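Local coordinates for endoglucanase (Clostridium thermocellum, PDB 2YIK), which probably hydrolyses the beta-1,4-glucosidic linkages of cellulose, as a family 9 glycoside hydrolase, at residues M55-V60 with V156-Y160; Y129-V134 with I499-A504; N162-M166 with S225-N229. All blocks are in the same frame, centred on the assembly; numbering follows the deposited sequence.

In the fold
All three contacts are buried, but at different depths. Interaction 2 lies about 2 Å from the centre of the chain, interaction 3 about 12 Å and interaction 1 about 15 Å, measured between centres. Interactions 1 and 3 both use helix 151-167, which meets a zinc-bound loop in the first and helix 216-233 in the second. Interaction 2 joins helices 124-140 and 499-516, and its Ala131 packs on Phe165 and Ser225 of interaction 3, while Leu158 reaches it from interaction 1. Chemistry varies accordingly: a tyrosine hydroxyl holds a loop carbonyl in interaction 1, small side chains and waters join parallel helices in interaction 2, and stacked amides beside a leucine fill interaction 3.

Interaction 1: residues M55-V60 with V156-Y160; sequences MCGTGV and VILRY. With ZN (zinc ion), chain E.
At the zinc site of this catalytic domain, Tyr160 grips the backbone of Cys56, whose side chain binds the metal through SG at 2.4 Å; Cys72, His73 and His115 complete the site. The contact thus ties a zinc-ligand loop to helix 151-167. Its polar link is the hydrogen bond from Tyr160 OH to Cys56 O, 2.6 Å long. The hydroxyl approaches at a C=O...O angle of 141° from above the carbonyl plane, 39° out of it, while the carbonyl oxygen lies at the edge of the phenol ring. Backbone of Gly59 closes in on the same hydroxyl, with Gly59 C 3.3 Å from Tyr160 OH. A Met-aromatic contact uses the ring face: Met55 SD stands 4.6 Å from the Tyr160 centroid and 10° off the normal. Extended beyond CG, the methionine chain runs over the ring and brings Met55 CE to 4.1 Å from Ile157 CD1. Around this pair, Phe114 meets Tyr160 edge-to-face, Asn63 of helix 60-63 touches Met55, Val156 and Tyr160, Ile157 leans on Tyr51 and Asp52 of helix 49-54, and Leu158 turns to helix 216-233.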
loop_
_atom_site.group_PDB
_atom_site.type_symbol
_atom_site.label_atom_id
_atom_site.label_comp_id
_atom_site.label_asym_id
_atom_site.label_seq_id
_atom_site.Cartn_x
_atom_site.Cartn_y
_atom_site.Cartn_z
ATOM N N MET A 55 6.969 -7.802 8.989
ATOM C CA MET A 55 7.809 -6.767 9.588
ATOM C C MET A 55 9.283 -7.159 9.463
ATOM O O MET A 55 9.653 -8.319 9.626
ATOM C CB MET A 55 7.428 -6.543 11.049
ATOM C CG MET A 55 6.088 -5.841 11.182
ATOM S SD MET A 55 5.601 -5.517 12.882
ATOM C CE MET A 55 4.287 -4.315 12.614
ATOM N N CYS A 56 10.118 -6.171 9.176
ATOM C CA CYS A 56 11.537 -6.390 8.954
ATOM C C CYS A 56 12.411 -5.482 9.822
ATOM O O CYS A 56 11.968 -4.427 10.275
ATOM C CB CYS A 56 11.805 -6.139 7.462
ATOM S SG CYS A 56 13.482 -6.346 6.851
ATOM N N GLY A 57 13.647 -5.908 10.070
ATOM C CA GLY A 57 14.564 -5.089 10.848
ATOM C C GLY A 57 14.760 -5.379 12.323
ATOM O O GLY A 57 14.464 -6.467 12.812
ATOM N N THR A 58 15.259 -4.368 13.030
ATOM C CA THR A 58 15.544 -4.453 14.457
ATOM C C THR A 58 14.338 -4.191 15.353
ATOM O O THR A 58 14.431 -4.304 16.573
ATOM C CB THR A 58 16.659 -3.458 14.844
ATOM O OG1 THR A 58 16.256 -2.123 14.509
ATOM C CG2 THR A 58 17.940 -3.789 14.099
ATOM N N GLY A 59 13.204 -3.845 14.760
ATOM C CA GLY A 59 12.038 -3.580 15.578
ATOM C C GLY A 59 10.927 -4.607 15.506
ATOM O O GLY A 59 9.821 -4.338 15.973
ATOM N N VAL A 60 11.182 -5.792 14.962
ATOM C CA VAL A 60 10.072 -6.724 14.874
ATOM C C VAL A 60 9.606 -7.416 16.162
ATOM O O VAL A 60 8.403 -7.605 16.303
ATOM C CB VAL A 60 10.240 -7.748 13.687
ATOM C CG1 VAL A 60 11.626 -7.688 13.126
ATOM C CG2 VAL A 60 9.867 -9.153 14.123
ATOM N N VAL A 156 0.118 0.949 14.751
ATOM C CA VAL A 156 1.436 0.341 14.906
ATOM C C VAL A 156 2.011 -0.013 13.534
ATOM O O VAL A 156 3.207 0.183 13.275
ATOM C CB VAL A 156 1.381 -0.933 15.780
ATOM C CG1 VAL A 156 2.721 -1.651 15.744
ATOM C CG2 VAL A 156 1.034 -0.553 17.221
ATOM N N ILE A 157 1.157 -0.533 12.656
ATOM C CA ILE A 157 1.584 -0.901 11.310
ATOM C C ILE A 157 1.933 0.354 10.507
ATOM O O ILE A 157 2.966 0.392 9.851
ATOM C CB ILE A 157 0.486 -1.701 10.544
ATOM C CG1 ILE A 157 0.432 -3.148 11.035
ATOM C CG2 ILE A 157 0.801 -1.726 9.060
ATOM C CD1 ILE A 157 0.324 -3.275 12.532
ATOM N N LEU A 158 1.081 1.377 10.571
ATOM C CA LEU A 158 1.333 2.611 9.830
ATOM C C LEU A 158 2.580 3.353 10.309
ATOM O O LEU A 158 3.275 3.980 9.510
ATOM C CB LEU A 158 0.102 3.517 9.882
ATOM C CG LEU A 158 -1.088 2.945 9.099
ATOM C CD1 LEU A 158 -2.360 3.666 9.466
ATOM C CD2 LEU A 158 -0.812 3.052 7.597
ATOM N N ARG A 159 2.868 3.279 11.608
ATOM C CA ARG A 159 4.064 3.917 12.146
ATOM C C ARG A 159 5.290 3.156 11.657
ATOM O O ARG A 159 6.312 3.758 11.323
ATOM C CB ARG A 159 4.056 3.916 13.679
ATOM C CG ARG A 159 3.226 5.020 14.313
ATOM C CD ARG A 159 3.161 4.835 15.828
ATOM N NE ARG A 159 2.383 5.877 16.501
ATOM C CZ ARG A 159 2.853 7.080 16.824
ATOM N NH1 ARG A 159 4.111 7.410 16.540
ATOM N NH2 ARG A 159 2.069 7.948 17.445
ATOM N N TYR A 160 5.188 1.831 11.605
ATOM C CA TYR A 160 6.311 1.028 11.153
ATOM C C TYR A 160 6.635 1.305 9.684
ATOM O O TYR A 160 7.808 1.320 9.304
ATOM C CB TYR A 160 6.035 -0.465 11.363
ATOM C CG TYR A 160 7.292 -1.273 11.642
ATOM C CD1 TYR A 160 7.967 -1.150 12.860
ATOM C CD2 TYR A 160 7.811 -2.149 10.686
ATOM C CE1 TYR A 160 9.125 -1.876 13.123
ATOM C CE2 TYR A 160 8.967 -2.884 10.938
ATOM C CZ TYR A 160 9.622 -2.741 12.158
ATOM O OH TYR A 160 10.777 -3.449 12.412
HETATM ZN ZN ZN E . 13.617 -8.724 7.312
#

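Interaction 2: residues Y129-V134 with I499-A504; sequences YAASTV and IDYNAA
Apolar packing is led by Ala503, whose methyl enters a hole formed by Tyr129, Ala130, Thr133 and Val134, a knob-into-hole arrangement. Ala503 CB lies 3.7 Å from Tyr129 CE1, and Val134 CG2 comes equally near Ala503 CA. The segments run nearly parallel, 10° apart, and such small side chains allow their axes to approach to 8.3 Å. Next to this knob, Ala130 CB and Ile499 CD1 are 3.3 Å apart, tighter than usual van der Waals contact; Ile499 CG1 sits between its backbone N and carbonyl carbon (chi1 52°), and CD1 is folded onto the alanine methyl. Thr133 adds CG2, which rests on the backbone of Ala504.

Tyr129 makes the aromatic contact. Its ring presents an edge to Asp500 O, and its CD1 side meets Asp500 CB, with ring and carboxylate planes 65° apart. Thr133 OG1 lies over one ring face toward the rim and donates to Tyr129 O at 2.8 Å; Thr133 N reaches that oxygen from the opposite face of the carbonyl plane. His316 is a further partner of OG1.

Water supplies the polar links. One molecule, in the plane of the Tyr129 ring at its edge, bonds to Tyr129 OH, donates to Asp500 O at 2.6 Å and accepts from Ala504 N at 3.2 Å. Asp500 O and Ala504 N, an i to i+4 pair, are 4.5 Å apart, too far for a direct helical bond, and the water bridges them while also reaching Tyr129. A second water donates to Thr133 O and Ala503 O.

The parallel pairing is consistent with inner helices of the (alpha/alpha)6 barrel of family 9. Close methyl packing joins the helices, while waters bond to buried backbone groups of both, one filling in for a helical bond missing in the first turn of helix 499-516.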
loop_
_atom_site.group_PDB
_atom_site.type_symbol
_atom_site.label_atom_id
_atom_site.label_comp_id
_atom_site.label_asym_id
_atom_site.label_seq_id
_atom_site.Cartn_x
_atom_site.Cartn_y
_atom_site.Cartn_z
ATOM N N TYR A 129 2.791 2.032 -1.677
ATOM C CA TYR A 129 1.393 1.814 -2.031
ATOM C C TYR A 129 0.629 1.187 -0.872
ATOM O O TYR A 129 -0.490 1.593 -0.572
ATOM C CB TYR A 129 1.261 0.905 -3.257
ATOM C CG TYR A 129 -0.144 0.367 -3.445
ATOM C CD1 TYR A 129 -0.553 -0.815 -2.817
ATOM C CD2 TYR A 129 -1.087 1.071 -4.197
ATOM C CE1 TYR A 129 -1.863 -1.280 -2.928
ATOM C CE2 TYR A 129 -2.403 0.617 -4.314
ATOM C CZ TYR A 129 -2.786 -0.561 -3.674
ATOM O OH TYR A 129 -4.084 -0.996 -3.768
ATOM N N ALA A 130 1.235 0.194 -0.226
ATOM C CA ALA A 130 0.582 -0.482 0.884
ATOM C C ALA A 130 0.394 0.481 2.041
ATOM O O ALA A 130 -0.686 0.564 2.622
ATOM C CB ALA A 130 1.402 -1.690 1.323
ATOM N N ALA A 131 1.452 1.218 2.355
ATOM C CA ALA A 131 1.428 2.192 3.438
ATOM C C ALA A 131 0.363 3.269 3.234
ATOM O O ALA A 131 -0.364 3.618 4.159
ATOM C CB ALA A 131 2.807 2.848 3.579
ATOM N N SER A 132 0.266 3.796 2.022
ATOM C CA SER A 132 -0.707 4.841 1.760
ATOM C C SER A 132 -2.122 4.276 1.650
ATOM O O SER A 132 -3.077 4.897 2.105
ATOM C CB SER A 132 -0.351 5.587 0.472
ATOM O OG SER A 132 -0.449 4.726 -0.644
ATOM N N THR A 133 -2.258 3.094 1.066
ATOM C CA THR A 133 -3.582 2.519 0.904
ATOM C C THR A 133 -4.173 2.054 2.239
ATOM O O THR A 133 -5.365 2.235 2.489
ATOM C CB THR A 133 -3.559 1.403 -0.164
ATOM O OG1 THR A 133 -3.107 1.964 -1.407
ATOM C CG2 THR A 133 -4.954 0.815 -0.374
ATOM N N VAL A 134 -3.349 1.476 3.107
ATOM C CA VAL A 134 -3.845 1.075 4.422
ATOM C C VAL A 134 -4.160 2.375 5.185
ATOM O O VAL A 134 -5.149 2.462 5.909
ATOM C CB VAL A 134 -2.797 0.257 5.210
ATOM C CG1 VAL A 134 -3.279 0.042 6.637
ATOM C CG2 VAL A 134 -2.563 -1.095 4.526
ATOM N N ILE A 499 2.211 -7.290 0.653
ATOM C CA ILE A 499 1.729 -6.116 1.347
ATOM C C ILE A 499 0.747 -5.332 0.475
ATOM O O ILE A 499 -0.210 -4.763 0.992
ATOM C CB ILE A 499 2.904 -5.212 1.865
ATOM C CG1 ILE A 499 3.901 -4.868 0.751
ATOM C CG2 ILE A 499 3.623 -5.930 2.996
ATOM C CD1 ILE A 499 3.403 -3.824 -0.227
ATOM N N ASP A 500 0.945 -5.330 -0.843
ATOM C CA ASP A 500 0.010 -4.603 -1.702
ATOM C C ASP A 500 -1.308 -5.365 -1.826
ATOM O O ASP A 500 -2.358 -4.756 -1.997
ATOM C CB ASP A 500 0.625 -4.306 -3.090
ATOM C CG ASP A 500 0.508 -5.470 -4.062
ATOM O OD1 ASP A 500 1.371 -6.372 -4.023
ATOM O OD2 ASP A 500 -0.445 -5.481 -4.874
ATOM N N TYR A 501 -1.252 -6.690 -1.709
ATOM C CA TYR A 501 -2.451 -7.530 -1.794
ATOM C C TYR A 501 -3.411 -7.275 -0.639
ATOM O O TYR A 501 -4.626 -7.219 -0.829
ATOM C CB TYR A 501 -2.072 -9.010 -1.771
ATOM C CG TYR A 501 -1.676 -9.611 -3.101
ATOM C CD1 TYR A 501 -1.094 -8.834 -4.107
ATOM C CD2 TYR A 501 -1.800 -10.983 -3.317
ATOM C CE1 TYR A 501 -0.636 -9.417 -5.290
ATOM C CE2 TYR A 501 -1.347 -11.575 -4.486
ATOM C CZ TYR A 501 -0.763 -10.794 -5.466
ATOM O OH TYR A 501 -0.268 -11.415 -6.589
ATOM N N ASN A 502 -2.855 -7.123 0.560
ATOM C CA ASN A 502 -3.658 -6.896 1.756
ATOM C C ASN A 502 -4.034 -5.438 2.009
ATOM O O ASN A 502 -4.937 -5.157 2.796
ATOM C CB ASN A 502 -2.933 -7.453 2.996
ATOM C CG ASN A 502 -3.384 -8.865 3.358
ATOM O OD1 ASN A 502 -3.884 -9.108 4.462
ATOM N ND2 ASN A 502 -3.214 -9.795 2.435
ATOM N N ALA A 503 -3.359 -4.520 1.331
ATOM C CA ALA A 503 -3.588 -3.090 1.521
ATOM C C ALA A 503 -5.031 -2.576 1.447
ATOM O O ALA A 503 -5.549 -2.039 2.432
ATOM C CB ALA A 503 -2.701 -2.308 0.562
ATOM N N ALA A 504 -5.681 -2.719 0.295
ATOM C CA ALA A 504 -7.055 -2.237 0.170
ATOM C C ALA A 504 -8.014 -3.160 0.916
ATOM O O ALA A 504 -9.083 -2.741 1.356
ATOM C CB ALA A 504 -7.463 -2.129 -1.307
HETATM O O HOH W 1 -4.488 -3.453 -2.564
HETATM O O HOH W 2 -7.188 0.211 3.013
#

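Interaction 3: residues N162-M166 with S225-N229; sequences NDYFM and SLAIN
Ser225 OG is directed at two side chains of helix 151-167, reaching the edge of the Phe165 ring, 3.4 Å from CE2 and near the ring plane, and lying beside the amide group of Asn162. Ser225 CB points toward helix 151-167, and OG, opposite the backbone N (chi1 -179°), leans toward the C-terminal end of its own helix, which puts it beside both groups. Ser225 O accepts the helical bond from Asn229 N at 2.8 Å, so the serine and the asparagine that both face Asn162 sit one turn apart on a regular helix.

Asn229 supplies the second polar surface. Its amide stacks on that of Asn162, the planes being 21° apart and the two CG atoms 3.6 Å from each other; the side chains arrive from opposite directions, and the small plane angle leaves the amides face on face. Asn229 OD1 is hydrogen-bonded to Ser244 OG, which helps to fix the rotation of the Asn229 amide in the stack.

Leu226 forms the apolar part. Its CD2 lies 3.9 Å from Asn162 CB, sliding past that side chain in the opposite direction, and 3.8 Å from Met166 CG. A bend at the thioether folds the methionine round the same methyl, with SD and CE both 4.1 Å from Leu226 CD2.

The short segments cross at -125° with axes 10.5 Å apart, a separation bridged by side chains of medium length. Ala131 of helix 124-140 packs on Phe165 and Ser225, and Tyr247 of helix 238-257 touches Met166. Within the helical barrel, this joint therefore combines a polar patch of two amides and a hydroxyl with an adjoining leucine-methionine contact; the buried amides probably make the fit more dependent on side-chain orientation than methyl packing alone would.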
loop_
_atom_site.group_PDB
_atom_site.type_symbol
_atom_site.label_atom_id
_atom_site.label_comp_id
_atom_site.label_asym_id
_atom_site.label_seq_id
_atom_site.Cartn_x
_atom_site.Cartn_y
_atom_site.Cartn_z
ATOM N N ASN A 162 5.818 4.207 7.824
ATOM C CA ASN A 162 6.296 5.571 7.715
ATOM C C ASN A 162 7.586 5.926 8.461
ATOM O O ASN A 162 8.314 6.819 8.027
ATOM C CB ASN A 162 5.162 6.530 8.087
ATOM C CG ASN A 162 3.994 6.446 7.110
ATOM O OD1 ASN A 162 2.952 5.844 7.402
ATOM N ND2 ASN A 162 4.170 7.039 5.934
ATOM N N ASP A 163 7.879 5.254 9.570
ATOM C CA ASP A 163 9.124 5.555 10.271
ATOM C C ASP A 163 10.270 5.039 9.407
ATOM O O ASP A 163 11.370 5.589 9.414
ATOM C CB ASP A 163 9.162 4.898 11.658
ATOM C CG ASP A 163 8.160 5.515 12.619
ATOM O OD1 ASP A 163 7.750 6.667 12.388
ATOM O OD2 ASP A 163 7.790 4.857 13.614
ATOM N N TYR A 164 9.988 3.976 8.651
ATOM C CA TYR A 164 10.967 3.384 7.751
ATOM C C TYR A 164 11.246 4.386 6.627
ATOM O O TYR A 164 12.402 4.652 6.304
ATOM C CB TYR A 164 10.420 2.062 7.191
ATOM C CG TYR A 164 11.144 1.497 5.983
ATOM C CD1 TYR A 164 12.500 1.174 6.032
ATOM C CD2 TYR A 164 10.447 1.233 4.803
ATOM C CE1 TYR A 164 13.143 0.593 4.932
ATOM C CE2 TYR A 164 11.071 0.659 3.702
ATOM C CZ TYR A 164 12.420 0.339 3.768
ATOM O OH TYR A 164 13.035 -0.234 2.672
ATOM N N PHE A 165 10.187 4.952 6.051
ATOM C CA PHE A 165 10.342 5.933 4.981
ATOM C C PHE A 165 11.174 7.121 5.483
ATOM O O PHE A 165 12.117 7.560 4.825
ATOM C CB PHE A 165 8.974 6.445 4.496
ATOM C CG PHE A 165 8.068 5.374 3.931
ATOM C CD1 PHE A 165 8.583 4.299 3.212
ATOM C CD2 PHE A 165 6.685 5.469 4.092
ATOM C CE1 PHE A 165 7.736 3.332 2.659
ATOM C CE2 PHE A 165 5.829 4.511 3.546
ATOM C CZ PHE A 165 6.354 3.439 2.827
ATOM N N MET A 166 10.828 7.635 6.657
ATOM C CA MET A 166 11.551 8.773 7.212
ATOM C C MET A 166 13.031 8.506 7.466
ATOM O O MET A 166 13.870 9.345 7.132
ATOM C CB MET A 166 10.844 9.286 8.474
ATOM C CG MET A 166 9.520 9.987 8.132
ATOM S SD MET A 166 8.610 10.785 9.471
ATOM C CE MET A 166 7.644 9.405 10.113
ATOM N N SER A 225 2.036 8.738 1.282
ATOM C CA SER A 225 1.903 7.960 2.512
ATOM C C SER A 225 2.150 8.811 3.758
ATOM O O SER A 225 1.409 8.727 4.741
ATOM C CB SER A 225 2.888 6.786 2.509
ATOM O OG SER A 225 2.738 6.012 3.684
ATOM N N LEU A 226 3.206 9.617 3.715
ATOM C CA LEU A 226 3.548 10.481 4.835
ATOM C C LEU A 226 2.503 11.571 5.051
ATOM O O LEU A 226 2.231 11.947 6.190
ATOM C CB LEU A 226 4.936 11.091 4.618
ATOM C CG LEU A 226 6.046 10.056 4.803
ATOM C CD1 LEU A 226 7.346 10.533 4.182
ATOM C CD2 LEU A 226 6.211 9.785 6.291
ATOM N N ALA A 227 1.917 12.075 3.967
ATOM C CA ALA A 227 0.879 13.094 4.078
ATOM C C ALA A 227 -0.347 12.445 4.725
ATOM O O ALA A 227 -1.028 13.058 5.541
ATOM C CB ALA A 227 0.524 13.651 2.708
ATOM N N ILE A 228 -0.619 11.199 4.355
ATOM C CA ILE A 228 -1.737 10.454 4.926
ATOM C C ILE A 228 -1.455 10.197 6.413
ATOM O O ILE A 228 -2.370 10.235 7.237
ATOM C CB ILE A 228 -1.934 9.105 4.186
ATOM C CG1 ILE A 228 -2.434 9.383 2.763
ATOM C CG2 ILE A 228 -2.912 8.201 4.951
ATOM C CD1 ILE A 228 -2.413 8.191 1.856
ATOM N N ASN A 229 -0.187 9.950 6.745
ATOM C CA ASN A 229 0.214 9.692 8.126
ATOM C C ASN A 229 -0.105 10.936 8.955
ATOM O O ASN A 229 -0.577 10.840 10.090
ATOM C CB ASN A 229 1.712 9.376 8.205
ATOM C CG ASN A 229 2.054 8.442 9.356
ATOM O OD1 ASN A 229 3.105 8.575 9.993
ATOM N ND2 ASN A 229 1.178 7.482 9.618
#